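Local coordinates for protein dimethyl-sulfide monooxygenase (Hyphomicrobium sulfonivorans, PDB 6AK1) that oxidises dimethyl sulfide to methanethiol and formaldehyde with oxygen and NADH, as the FMN-dependent large subunit of a two-component monooxygenase, at residues Ala20-Pro26 and Glu298-Asn304. Residues are numbered along the deposited sequence; the frame is centred on the assembly and turned at random.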
loop_
_atom_site.group_PDB
_atom_site.type_symbol
_atom_site.label_atom_id
_atom_site.label_comp_id
_atom_site.label_asym_id
_atom_site.label_seq_id
_atom_site.Cartn_x
_atom_site.Cartn_y
_atom_site.Cartn_z
ATOM N N ALA A 20 1.105 -2.714 -19.156
ATOM C CA ALA A 20 0.767 -1.809 -20.250
ATOM C C ALA A 20 0.058 -2.567 -21.364
ATOM O O ALA A 20 0.488 -3.659 -21.736
ATOM C CB ALA A 20 2.025 -1.125 -20.794
ATOM N N GLY A 21 -1.024 -1.991 -21.896
ATOM C CA GLY A 21 -1.749 -2.580 -23.006
ATOM C C GLY A 21 -2.666 -3.750 -22.682
ATOM O O GLY A 21 -3.615 -3.999 -23.442
ATOM N N THR A 22 -2.440 -4.472 -21.577
ATOM C CA THR A 22 -3.254 -5.649 -21.264
ATOM C C THR A 22 -4.700 -5.321 -20.883
ATOM O O THR A 22 -5.517 -6.247 -20.786
ATOM C CB THR A 22 -2.608 -6.459 -20.144
ATOM O OG1 THR A 22 -2.405 -5.622 -19.008
ATOM C CG2 THR A 22 -1.259 -7.049 -20.591
ATOM N N TRP A 23 -5.044 -4.045 -20.672
ATOM C CA TRP A 23 -6.446 -3.677 -20.516
ATOM C C TRP A 23 -7.244 -3.930 -21.782
ATOM O O TRP A 23 -8.477 -3.983 -21.735
ATOM C CB TRP A 23 -6.575 -2.208 -20.132
ATOM C CG TRP A 23 -6.088 -1.270 -21.187
ATOM C CD1 TRP A 23 -4.802 -0.800 -21.357
ATOM C CD2 TRP A 23 -6.871 -0.674 -22.229
ATOM N NE1 TRP A 23 -4.755 0.062 -22.429
ATOM C CE2 TRP A 23 -6.004 0.144 -22.991
ATOM C CE3 TRP A 23 -8.220 -0.755 -22.596
ATOM C CZ2 TRP A 23 -6.449 0.884 -24.089
ATOM C CZ3 TRP A 23 -8.659 -0.020 -23.692
ATOM C CH2 TRP A 23 -7.773 0.788 -24.425
ATOM N N ARG A 24 -6.562 -4.063 -22.912
ATOM C CA ARG A 24 -7.218 -4.354 -24.173
ATOM C C ARG A 24 -7.701 -5.791 -24.258
ATOM O O ARG A 24 -8.539 -6.089 -25.112
ATOM C CB ARG A 24 -6.256 -4.066 -25.329
ATOM C CG ARG A 24 -5.738 -2.647 -25.342
ATOM C CD ARG A 24 -4.566 -2.535 -26.280
ATOM N NE ARG A 24 -4.989 -2.748 -27.657
ATOM C CZ ARG A 24 -4.241 -3.327 -28.582
ATOM N NH1 ARG A 24 -3.033 -3.770 -28.267
ATOM N NH2 ARG A 24 -4.704 -3.462 -29.819
ATOM N N HIS A 25 -7.182 -6.685 -23.421
ATOM C CA HIS A 25 -7.580 -8.081 -23.510
ATOM C C HIS A 25 -9.091 -8.205 -23.301
ATOM O O HIS A 25 -9.671 -7.464 -22.497
ATOM C CB HIS A 25 -6.838 -8.924 -22.475
ATOM C CG HIS A 25 -6.988 -10.399 -22.686
ATOM N ND1 HIS A 25 -8.036 -11.122 -22.161
ATOM C CD2 HIS A 25 -6.239 -11.281 -23.390
ATOM C CE1 HIS A 25 -7.913 -12.391 -22.509
ATOM N NE2 HIS A 25 -6.833 -12.512 -23.259
ATOM N N PRO A 26 -9.763 -9.105 -24.024
ATOM C CA PRO A 26 -11.222 -9.247 -23.847
ATOM C C PRO A 26 -11.657 -9.554 -22.420
ATOM O O PRO A 26 -12.764 -9.155 -22.029
ATOM C CB PRO A 26 -11.572 -10.398 -24.802
ATOM C CG PRO A 26 -10.473 -10.338 -25.892
ATOM C CD PRO A 26 -9.237 -9.949 -25.124
ATOM N N GLU A 298 -0.438 -14.744 -24.735
ATOM C CA GLU A 298 -1.679 -14.120 -25.182
ATOM C C GLU A 298 -1.810 -12.708 -24.618
ATOM O O GLU A 298 -2.128 -11.763 -25.342
ATOM C CB GLU A 298 -2.866 -15.002 -24.771
ATOM C CG GLU A 298 -4.171 -14.689 -25.481
ATOM C CD GLU A 298 -5.328 -15.550 -24.974
ATOM O OE1 GLU A 298 -5.590 -16.617 -25.584
ATOM O OE2 GLU A 298 -5.967 -15.158 -23.960
ATOM N N TYR A 299 -1.533 -12.542 -23.327
ATOM C CA TYR A 299 -1.500 -11.205 -22.748
ATOM C C TYR A 299 -0.470 -10.330 -23.446
ATOM O O TYR A 299 -0.766 -9.190 -23.836
ATOM C CB TYR A 299 -1.219 -11.293 -21.248
ATOM C CG TYR A 299 -2.333 -11.979 -20.477
ATOM C CD1 TYR A 299 -3.568 -12.221 -21.068
ATOM C CD2 TYR A 299 -2.155 -12.378 -19.162
ATOM C CE1 TYR A 299 -4.588 -12.854 -20.369
ATOM C CE2 TYR A 299 -3.168 -13.002 -18.458
ATOM C CZ TYR A 299 -4.378 -13.240 -19.059
ATOM O OH TYR A 299 -5.379 -13.881 -18.350
ATOM N N LEU A 300 0.749 -10.856 -23.640
ATOM C CA LEU A 300 1.798 -10.055 -24.261
ATOM C C LEU A 300 1.422 -9.597 -25.666
ATOM O O LEU A 300 1.899 -8.551 -26.118
ATOM C CB LEU A 300 3.104 -10.829 -24.314
ATOM C CG LEU A 300 3.938 -10.903 -23.044
ATOM C CD1 LEU A 300 5.324 -11.483 -23.370
ATOM C CD2 LEU A 300 4.053 -9.536 -22.401
ATOM N N SER A 301 0.573 -10.341 -26.376
ATOM C CA SER A 301 0.205 -9.883 -27.710
ATOM C C SER A 301 -0.591 -8.584 -27.672
ATOM O O SER A 301 -0.661 -7.899 -28.697
ATOM C CB SER A 301 -0.577 -10.964 -28.467
ATOM O OG SER A 301 -1.878 -11.152 -27.936
ATOM N N TYR A 302 -1.159 -8.213 -26.512
ATOM C CA TYR A 302 -1.826 -6.925 -26.336
ATOM C C TYR A 302 -0.912 -5.843 -25.779
ATOM O O TYR A 302 -1.388 -4.728 -25.515
ATOM C CB TYR A 302 -3.047 -7.071 -25.418
ATOM C CG TYR A 302 -4.168 -7.838 -26.077
ATOM C CD1 TYR A 302 -5.110 -7.180 -26.853
ATOM C CD2 TYR A 302 -4.256 -9.219 -25.956
ATOM C CE1 TYR A 302 -6.113 -7.872 -27.491
ATOM C CE2 TYR A 302 -5.264 -9.926 -26.582
ATOM C CZ TYR A 302 -6.189 -9.243 -27.350
ATOM O OH TYR A 302 -7.208 -9.921 -27.975
ATOM N N ALA A 303 0.378 -6.133 -25.610
ATOM C CA ALA A 303 1.271 -5.203 -24.929
ATOM C C ALA A 303 1.343 -3.872 -25.668
ATOM O O ALA A 303 1.282 -3.822 -26.899
ATOM C CB ALA A 303 2.666 -5.807 -24.810
ATOM N N ASN A 304 1.454 -2.779 -24.904
ATOM C CA ASN A 304 1.735 -1.452 -25.456
ATOM C C ASN A 304 3.093 -1.019 -24.920
ATOM O O ASN A 304 3.183 -0.477 -23.805
ATOM C CB ASN A 304 0.648 -0.440 -25.099
ATOM C CG ASN A 304 0.807 0.881 -25.870
ATOM O OD1 ASN A 304 1.931 1.349 -26.095
ATOM N ND2 ASN A 304 -0.309 1.478 -26.278
HETATM O O HOH W 1 -0.063 -5.247 -29.118
#
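His-25 fits among Glu-298, Tyr-299 and Tyr-302. Its CG stands anti to the backbone N (chi1 -168°), which carries the imidazole in beside Glu-298 and Tyr-299. From CB outward, CG lies 4.1 Å from Tyr-299 CE1. CD2 comes next and touches both tyrosines, reaching Tyr-302 CE2 at 3.6 Å. ND1 is hydrogen-bonded to the backbone N of Ser-27. At the tip, NE2 donates to Glu-298 OE2 at 2.9 Å in a nearly straight bond. OE2 lies close to the imidazole plane; NE2 comes to the anti side of the carboxylate, tilted 30° out of its plane. Tyr-299 sets its edge on one imidazole face, the planes 85° apart, whereas the imidazole turns its own edge to the face of Tyr-302 in an offset T-shaped pair. His-25 CA sits squarely over that same phenol ring, 4.0 Å from its centroid, as a CH-pi contact. With an alanine here, Glu-298 would probably lose this partner and a gap would be likely to open beside the two tyrosines. Further along, Arg-24 NH1 makes a weak hydrogen bond to Tyr-302 O, and Asn-304 N another weak one to Ala-20 O. The aromatic cluster with its His-carboxylate bond joins the loop after strand 6-12 to helix 289-300 and the turn that follows it, peripheral packing in a luciferase-like TIM barrel, away from the FMN-binding residues assigned by similarity.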